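PDB 1M55: Rep protein from Adeno-associated virus - 5, which probably binds the viral replication origin and nicks DNA there through its N-terminal endonuclease domain, in a rolling-circle type of replication. Local coordinates for residues 1-12 with 140-152. Sequence-based numbering, arbitrary orientation.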
ATOM      1  N   MET A   1     -15.458  -2.389 -15.538  1.00 47.59           N
ATOM      2  CA  MET A   1     -15.228  -2.212 -14.108  1.00 47.20           C
ATOM      3  C   MET A   1     -14.303  -1.023 -13.862  1.00 44.82           C
ATOM      4  O   MET A   1     -13.721  -0.478 -14.803  1.00 45.29           O
ATOM      5  CB  MET A   1     -14.624  -3.484 -13.510  1.00 48.41           C
ATOM      6  CG  MET A   1     -15.457  -4.730 -13.759  1.00 49.95           C
ATOM      7  SD  MET A   1     -14.899  -6.139 -12.789  1.00 51.45           S
ATOM      8  CE  MET A   1     -16.086  -6.082 -11.426  1.00 51.60           C
ATOM      9  N   ALA A   2     -14.177  -0.622 -12.599  1.00 39.70           N
ATOM     10  CA  ALA A   2     -13.328   0.508 -12.226  1.00 36.37           C
ATOM     11  C   ALA A   2     -11.856   0.242 -12.546  1.00 33.41           C
ATOM     12  O   ALA A   2     -11.359  -0.860 -12.316  1.00 32.72           O
ATOM     13  CB  ALA A   2     -13.500   0.824 -10.746  1.00 36.27           C
ATOM     14  N   THR A   3     -11.172   1.258 -13.069  1.00 29.36           N
ATOM     15  CA  THR A   3      -9.757   1.153 -13.425  1.00 22.17           C
ATOM     16  C   THR A   3      -8.842   1.798 -12.375  1.00 14.50           C
ATOM     17  O   THR A   3      -9.176   2.844 -11.806  1.00 13.70           O
ATOM     18  CB  THR A   3      -9.487   1.767 -14.818  1.00 22.49           C
ATOM     19  OG1 THR A   3      -9.914   3.137 -14.843  1.00 20.45           O
ATOM     20  CG2 THR A   3     -10.235   0.984 -15.892  1.00 22.07           C
ATOM     21  N   PHE A   4      -7.675   1.195 -12.161  1.00 12.39           N
ATOM     22  CA  PHE A   4      -6.712   1.659 -11.164  1.00 11.52           C
ATOM     23  C   PHE A   4      -5.274   1.627 -11.657  1.00 11.17           C
ATOM     24  O   PHE A   4      -4.927   0.856 -12.554  1.00 12.13           O
ATOM     25  CB  PHE A   4      -6.746   0.744  -9.926  1.00 11.55           C
ATOM     26  CG  PHE A   4      -8.088   0.634  -9.267  1.00 11.99           C
ATOM     27  CD1 PHE A   4      -9.069  -0.202  -9.789  1.00 12.79           C
ATOM     28  CD2 PHE A   4      -8.372   1.366  -8.123  1.00 11.90           C
ATOM     29  CE1 PHE A   4     -10.318  -0.301  -9.181  1.00 13.06           C
ATOM     30  CE2 PHE A   4      -9.614   1.274  -7.508  1.00 11.94           C
ATOM     31  CZ  PHE A   4     -10.590   0.441  -8.037  1.00 12.57           C
ATOM     32  N   TYR A   5      -4.443   2.463 -11.044  1.00  9.91           N
ATOM     33  CA  TYR A   5      -3.009   2.488 -11.312  1.00 10.27           C
ATOM     34  C   TYR A   5      -2.468   1.746 -10.094  1.00  9.88           C
ATOM     35  O   TYR A   5      -3.159   1.663  -9.070  1.00  9.18           O
ATOM     36  CB  TYR A   5      -2.442   3.912 -11.264  1.00 10.77           C
ATOM     37  CG  TYR A   5      -2.769   4.786 -12.449  1.00 11.34           C
ATOM     38  CD1 TYR A   5      -3.399   6.015 -12.275  1.00 11.29           C
ATOM     39  CD2 TYR A   5      -2.413   4.402 -13.743  1.00 11.74           C
ATOM     40  CE1 TYR A   5      -3.663   6.848 -13.359  1.00 12.48           C
ATOM     41  CE2 TYR A   5      -2.675   5.222 -14.833  1.00 13.37           C
ATOM     42  CZ  TYR A   5      -3.297   6.444 -14.636  1.00 14.81           C
ATOM     43  OH  TYR A   5      -3.557   7.255 -15.717  1.00 16.40           O
ATOM     44  N   GLU A   6      -1.275   1.169 -10.208  1.00  9.92           N
ATOM     45  CA  GLU A   6      -0.666   0.490  -9.073  1.00  9.45           C
ATOM     46  C   GLU A   6       0.710   1.057  -8.814  1.00  9.53           C
ATOM     47  O   GLU A   6       1.539   1.151  -9.721  1.00 10.07           O
ATOM     48  CB  GLU A   6      -0.527  -1.023  -9.271  1.00  9.77           C
ATOM     49  CG  GLU A   6       0.121  -1.694  -8.040  1.00 11.34           C
ATOM     50  CD  GLU A   6       0.418  -3.172  -8.221  1.00 13.24           C
ATOM     51  OE1 GLU A   6       1.175  -3.524  -9.149  1.00 12.09           O
ATOM     52  OE2 GLU A   6      -0.081  -3.979  -7.410  1.00 11.46           O
ATOM     53  N   VAL A   7       0.934   1.470  -7.576  1.00  8.98           N
ATOM     54  CA  VAL A   7       2.226   1.986  -7.172  1.00  8.99           C
ATOM     55  C   VAL A   7       2.663   1.114  -6.005  1.00  8.81           C
ATOM     56  O   VAL A   7       1.906   0.921  -5.047  1.00  8.68           O
ATOM     57  CB  VAL A   7       2.148   3.461  -6.719  1.00  9.10           C
ATOM     58  CG1 VAL A   7       3.528   3.950  -6.305  1.00  9.07           C
ATOM     59  CG2 VAL A   7       1.588   4.329  -7.842  1.00  8.91           C
ATOM     60  N   ILE A   8       3.836   0.503  -6.125  1.00  7.64           N
ATOM     61  CA  ILE A   8       4.335  -0.326  -5.042  1.00  8.33           C
ATOM     62  C   ILE A   8       5.351   0.490  -4.255  1.00  8.20           C
ATOM     63  O   ILE A   8       6.275   1.075  -4.832  1.00  8.42           O
ATOM     64  CB  ILE A   8       4.961  -1.646  -5.551  1.00  8.96           C
ATOM     65  CG1 ILE A   8       3.870  -2.525  -6.174  1.00 11.57           C
ATOM     66  CG2 ILE A   8       5.633  -2.396  -4.395  1.00  8.63           C
ATOM     67  CD1 ILE A   8       4.384  -3.824  -6.771  1.00 15.78           C
ATOM     68  N   VAL A   9       5.107   0.609  -2.955  1.00  7.33           N
ATOM     69  CA  VAL A   9       5.996   1.355  -2.083  1.00  7.07           C
ATOM     70  C   VAL A   9       6.696   0.415  -1.107  1.00  7.32           C
ATOM     71  O   VAL A   9       6.044  -0.284  -0.328  1.00  6.94           O
ATOM     72  CB  VAL A   9       5.233   2.437  -1.274  1.00  7.35           C
ATOM     73  CG1 VAL A   9       6.206   3.219  -0.390  1.00  7.78           C
ATOM     74  CG2 VAL A   9       4.500   3.385  -2.208  1.00  7.42           C
ATOM     75  N   ARG A  10       8.019   0.355  -1.194  1.00  8.00           N
ATOM     76  CA  ARG A  10       8.806  -0.467  -0.285  1.00  8.14           C
ATOM     77  C   ARG A  10       8.928   0.353   0.993  1.00  8.62           C
ATOM     78  O   ARG A  10       9.290   1.530   0.951  1.00 10.03           O
ATOM     79  CB  ARG A  10      10.166  -0.784  -0.900  1.00  8.85           C
ATOM     80  CG  ARG A  10      10.048  -1.777  -2.045  1.00  8.53           C
ATOM     81  CD  ARG A  10      11.348  -1.949  -2.788  1.00 11.16           C
ATOM     82  NE  ARG A  10      11.271  -3.071  -3.717  1.00 15.18           N
ATOM     83  CZ  ARG A  10      12.185  -3.339  -4.643  1.00 19.61           C
ATOM     84  NH1 ARG A  10      13.253  -2.564  -4.773  1.00 15.24           N
ATOM     85  NH2 ARG A  10      12.037  -4.395  -5.431  1.00 24.02           N
ATOM     86  N   VAL A  11       8.572  -0.259   2.113  1.00  8.53           N
ATOM     87  CA  VAL A  11       8.563   0.412   3.412  1.00  9.45           C
ATOM     88  C   VAL A  11       9.900   0.433   4.160  1.00  9.77           C
ATOM     89  O   VAL A  11      10.388  -0.606   4.610  1.00  9.23           O
ATOM     90  CB  VAL A  11       7.459  -0.205   4.321  1.00  9.35           C
ATOM     91  CG1 VAL A  11       7.435   0.465   5.684  1.00  9.31           C
ATOM     92  CG2 VAL A  11       6.103  -0.068   3.649  1.00  9.49           C
ATOM     93  N   PRO A  12      10.497   1.630   4.316  1.00 10.68           N
ATOM     94  CA  PRO A  12      11.776   1.788   5.016  1.00 11.92           C
ATOM     95  C   PRO A  12      11.537   1.771   6.530  1.00 12.51           C
ATOM     96  O   PRO A  12      10.574   2.369   7.007  1.00 12.76           O
ATOM     97  CB  PRO A  12      12.247   3.179   4.564  1.00 12.01           C
ATOM     98  CG  PRO A  12      11.367   3.524   3.367  1.00 11.69           C
ATOM     99  CD  PRO A  12      10.062   2.916   3.752  1.00 10.54           C
ATOM    100  N   GLY A 140       7.816   0.658 -20.679  1.00 30.98           N
ATOM    101  CA  GLY A 140       6.495   0.796 -21.261  1.00 29.47           C
ATOM    102  C   GLY A 140       5.574   1.765 -20.542  1.00 28.12           C
ATOM    103  O   GLY A 140       5.999   2.531 -19.671  1.00 28.24           O
ATOM    104  N   ALA A 141       4.297   1.714 -20.908  1.00 26.22           N
ATOM    105  CA  ALA A 141       3.285   2.585 -20.325  1.00 24.89           C
ATOM    106  C   ALA A 141       2.894   2.154 -18.915  1.00 23.52           C
ATOM    107  O   ALA A 141       3.147   1.016 -18.501  1.00 23.25           O
ATOM    108  CB  ALA A 141       2.052   2.621 -21.221  1.00 24.88           C
ATOM    109  N   ASN A 142       2.274   3.073 -18.183  1.00 21.73           N
ATOM    110  CA  ASN A 142       1.821   2.799 -16.825  1.00 18.74           C
ATOM    111  C   ASN A 142       0.667   1.808 -16.914  1.00 17.18           C
ATOM    112  O   ASN A 142      -0.301   2.029 -17.643  1.00 17.30           O
ATOM    113  CB  ASN A 142       1.364   4.092 -16.145  1.00 16.81           C
ATOM    114  CG  ASN A 142       2.496   5.083 -15.966  1.00 16.61           C
ATOM    115  OD1 ASN A 142       3.599   4.713 -15.563  1.00 15.31           O
ATOM    116  ND2 ASN A 142       2.236   6.348 -16.277  1.00 20.46           N
ATOM    117  N   LYS A 143       0.784   0.710 -16.180  1.00 16.24           N
ATOM    118  CA  LYS A 143      -0.232  -0.333 -16.191  1.00 15.76           C
ATOM    119  C   LYS A 143      -1.546   0.122 -15.565  1.00 16.12           C
ATOM    120  O   LYS A 143      -1.565   0.860 -14.576  1.00 15.46           O
ATOM    121  CB  LYS A 143       0.286  -1.575 -15.458  1.00 17.05           C
ATOM    122  CG  LYS A 143      -0.528  -2.846 -15.672  1.00 20.48           C
ATOM    123  CD  LYS A 143       0.018  -3.985 -14.819  1.00 27.44           C
ATOM    124  CE  LYS A 143      -0.569  -5.328 -15.211  1.00 35.62           C
ATOM    125  NZ  LYS A 143      -0.081  -5.766 -16.549  1.00 41.68           N
ATOM    126  N   VAL A 144      -2.644  -0.291 -16.177  1.00 15.98           N
ATOM    127  CA  VAL A 144      -3.963   0.025 -15.669  1.00 15.76           C
ATOM    128  C   VAL A 144      -4.642  -1.318 -15.476  1.00 15.85           C
ATOM    129  O   VAL A 144      -4.579  -2.180 -16.352  1.00 16.44           O
ATOM    130  CB  VAL A 144      -4.778   0.905 -16.650  1.00 15.71           C
ATOM    131  CG1 VAL A 144      -6.215   1.056 -16.159  1.00 15.41           C
ATOM    132  CG2 VAL A 144      -4.133   2.282 -16.779  1.00 16.06           C
ATOM    133  N   VAL A 145      -5.229  -1.517 -14.304  1.00 15.89           N
ATOM    134  CA  VAL A 145      -5.922  -2.760 -13.994  1.00 16.50           C
ATOM    135  C   VAL A 145      -7.329  -2.422 -13.534  1.00 17.09           C
ATOM    136  O   VAL A 145      -7.611  -1.276 -13.181  1.00 17.34           O
ATOM    137  CB  VAL A 145      -5.206  -3.549 -12.862  1.00 16.71           C
ATOM    138  CG1 VAL A 145      -3.799  -3.934 -13.287  1.00 16.88           C
ATOM    139  CG2 VAL A 145      -5.172  -2.730 -11.573  1.00 16.79           C
ATOM    140  N   ASP A 146      -8.231  -3.393 -13.589  1.00 16.86           N
ATOM    141  CA  ASP A 146      -9.590  -3.160 -13.127  1.00 16.36           C
ATOM    142  C   ASP A 146      -9.778  -3.829 -11.767  1.00 15.13           C
ATOM    143  O   ASP A 146      -8.868  -4.503 -11.271  1.00 13.85           O
ATOM    144  CB  ASP A 146     -10.624  -3.656 -14.145  1.00 18.75           C
ATOM    145  CG  ASP A 146     -10.463  -5.120 -14.482  1.00 22.87           C
ATOM    146  OD1 ASP A 146     -10.357  -5.944 -13.551  1.00 21.09           O
ATOM    147  OD2 ASP A 146     -10.444  -5.448 -15.686  1.00 30.21           O
ATOM    148  N   SER A 147     -10.971  -3.687 -11.196  1.00 15.06           N
ATOM    149  CA  SER A 147     -11.291  -4.248  -9.884  1.00 15.74           C
ATOM    150  C   SER A 147     -10.983  -5.732  -9.713  1.00 13.96           C
ATOM    151  O   SER A 147     -10.635  -6.167  -8.612  1.00 13.79           O
ATOM    152  CB  SER A 147     -12.764  -3.998  -9.547  1.00 21.20           C
ATOM    153  OG  SER A 147     -13.093  -2.632  -9.737  1.00 32.95           O
ATOM    154  N   GLY A 148     -11.120  -6.499 -10.795  1.00 12.59           N
ATOM    155  CA  GLY A 148     -10.865  -7.930 -10.748  1.00 11.61           C
ATOM    156  C   GLY A 148      -9.479  -8.306 -10.256  1.00 11.35           C
ATOM    157  O   GLY A 148      -9.283  -9.397  -9.715  1.00 11.17           O
ATOM    158  N   TYR A 149      -8.522  -7.404 -10.445  1.00 10.91           N
ATOM    159  CA  TYR A 149      -7.143  -7.612 -10.005  1.00 10.89           C
ATOM    160  C   TYR A 149      -7.100  -7.834  -8.485  1.00 10.32           C
ATOM    161  O   TYR A 149      -6.248  -8.565  -7.976  1.00 10.15           O
ATOM    162  CB  TYR A 149      -6.309  -6.387 -10.392  1.00 10.86           C
ATOM    163  CG  TYR A 149      -4.844  -6.421 -10.003  1.00 11.23           C
ATOM    164  CD1 TYR A 149      -3.903  -7.061 -10.811  1.00 11.67           C
ATOM    165  CD2 TYR A 149      -4.386  -5.730  -8.877  1.00 11.35           C
ATOM    166  CE1 TYR A 149      -2.538  -7.006 -10.515  1.00 11.42           C
ATOM    167  CE2 TYR A 149      -3.022  -5.668  -8.569  1.00 11.96           C
ATOM    168  CZ  TYR A 149      -2.105  -6.307  -9.396  1.00 13.61           C
ATOM    169  OH  TYR A 149      -0.756  -6.239  -9.118  1.00 12.50           O
ATOM    170  N   ILE A 150      -8.042  -7.230  -7.762  1.00  9.84           N
ATOM    171  CA  ILE A 150      -8.084  -7.376  -6.312  1.00  9.52           C
ATOM    172  C   ILE A 150      -8.369  -8.822  -5.878  1.00  9.83           C
ATOM    173  O   ILE A 150      -7.522  -9.439  -5.224  1.00 10.13           O
ATOM    174  CB  ILE A 150      -9.060  -6.346  -5.668  1.00  9.23           C
ATOM    175  CG1 ILE A 150      -8.532  -4.927  -5.919  1.00  9.49           C
ATOM    176  CG2 ILE A 150      -9.220  -6.613  -4.177  1.00  8.26           C
ATOM    177  CD1 ILE A 150      -9.520  -3.816  -5.602  1.00 10.72           C
ATOM    178  N   PRO A 151      -9.533  -9.396  -6.253  1.00 10.16           N
ATOM    179  CA  PRO A 151      -9.796 -10.784  -5.838  1.00 10.66           C
ATOM    180  C   PRO A 151      -8.880 -11.815  -6.512  1.00 11.10           C
ATOM    181  O   PRO A 151      -8.597 -12.873  -5.943  1.00 11.80           O
ATOM    182  CB  PRO A 151     -11.265 -10.993  -6.229  1.00 10.50           C
ATOM    183  CG  PRO A 151     -11.445 -10.072  -7.397  1.00 10.66           C
ATOM    184  CD  PRO A 151     -10.710  -8.829  -6.938  1.00 10.50           C
ATOM    185  N   ALA A 152      -8.400 -11.493  -7.708  1.00 10.32           N
ATOM    186  CA  ALA A 152      -7.532 -12.404  -8.446  1.00 10.23           C
ATOM    187  C   ALA A 152      -6.114 -12.507  -7.911  1.00 10.64           C
ATOM    188  O   ALA A 152      -5.557 -13.603  -7.808  1.00 10.46           O
ATOM    189  CB  ALA A 152      -7.480 -11.993  -9.904  1.00 10.15           C
TER
HETATM  190  O   HOH W   1       0.241   1.486 -12.638  1.00 11.96           O
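F4 and V145 form an antiparallel hydrogen-bonded pair, the hydrogen-bonded rung of a short ladder between strand 3-10 and strand 145-146. F4 N donates to V145 O at 2.7 Å, nearly in line with the carbonyl, and V145 N returns a bond to F4 O at 3.0 Å. Next to it, T3 and D146 make a non-hydrogen-bonded pair, beyond which S147 N reaches A2 O only weakly. A water extends the pairing the other way, accepting from E6 N and donating to K143 O where the backbones have separated.

The longer-range polar link is Y149 OH to E6 OE2, 2.9 Å, with the hydroxyl above the carboxylate plane and the ring turned 80° from it. E6 stretches this far because CG lies anti to the backbone N (chi1 -180°) and the chain stays extended. E6 OE1 is hydrogen-bonded to T134 OG1 and OE2 also to H91 ND1; since H91 is a zinc ligand, E6 is a second-shell residue of that metal site.

Strand 3-10 is central to the antiparallel sheet of this Rep nuclease domain, flanked by strand 88-95, which carries zinc ligands, and on its other edge by strands 131-133 and 145-146. D146 then opens a type I turn into helix 149-154, its OD1 weakly capping G148 N.

Side chains fill in around the ladder. The F4 ring turns its edge to V145 O and S147 OG, both near its plane, and S147 OG lies 3.7 Å from F4 CE1. The apolar contacts come from the methyls of V144, which diverge: V144 CG1 packs against T3 CB at 3.6 Å, while V144 CG2 approaches Y5 CE2 at 3.8 Å.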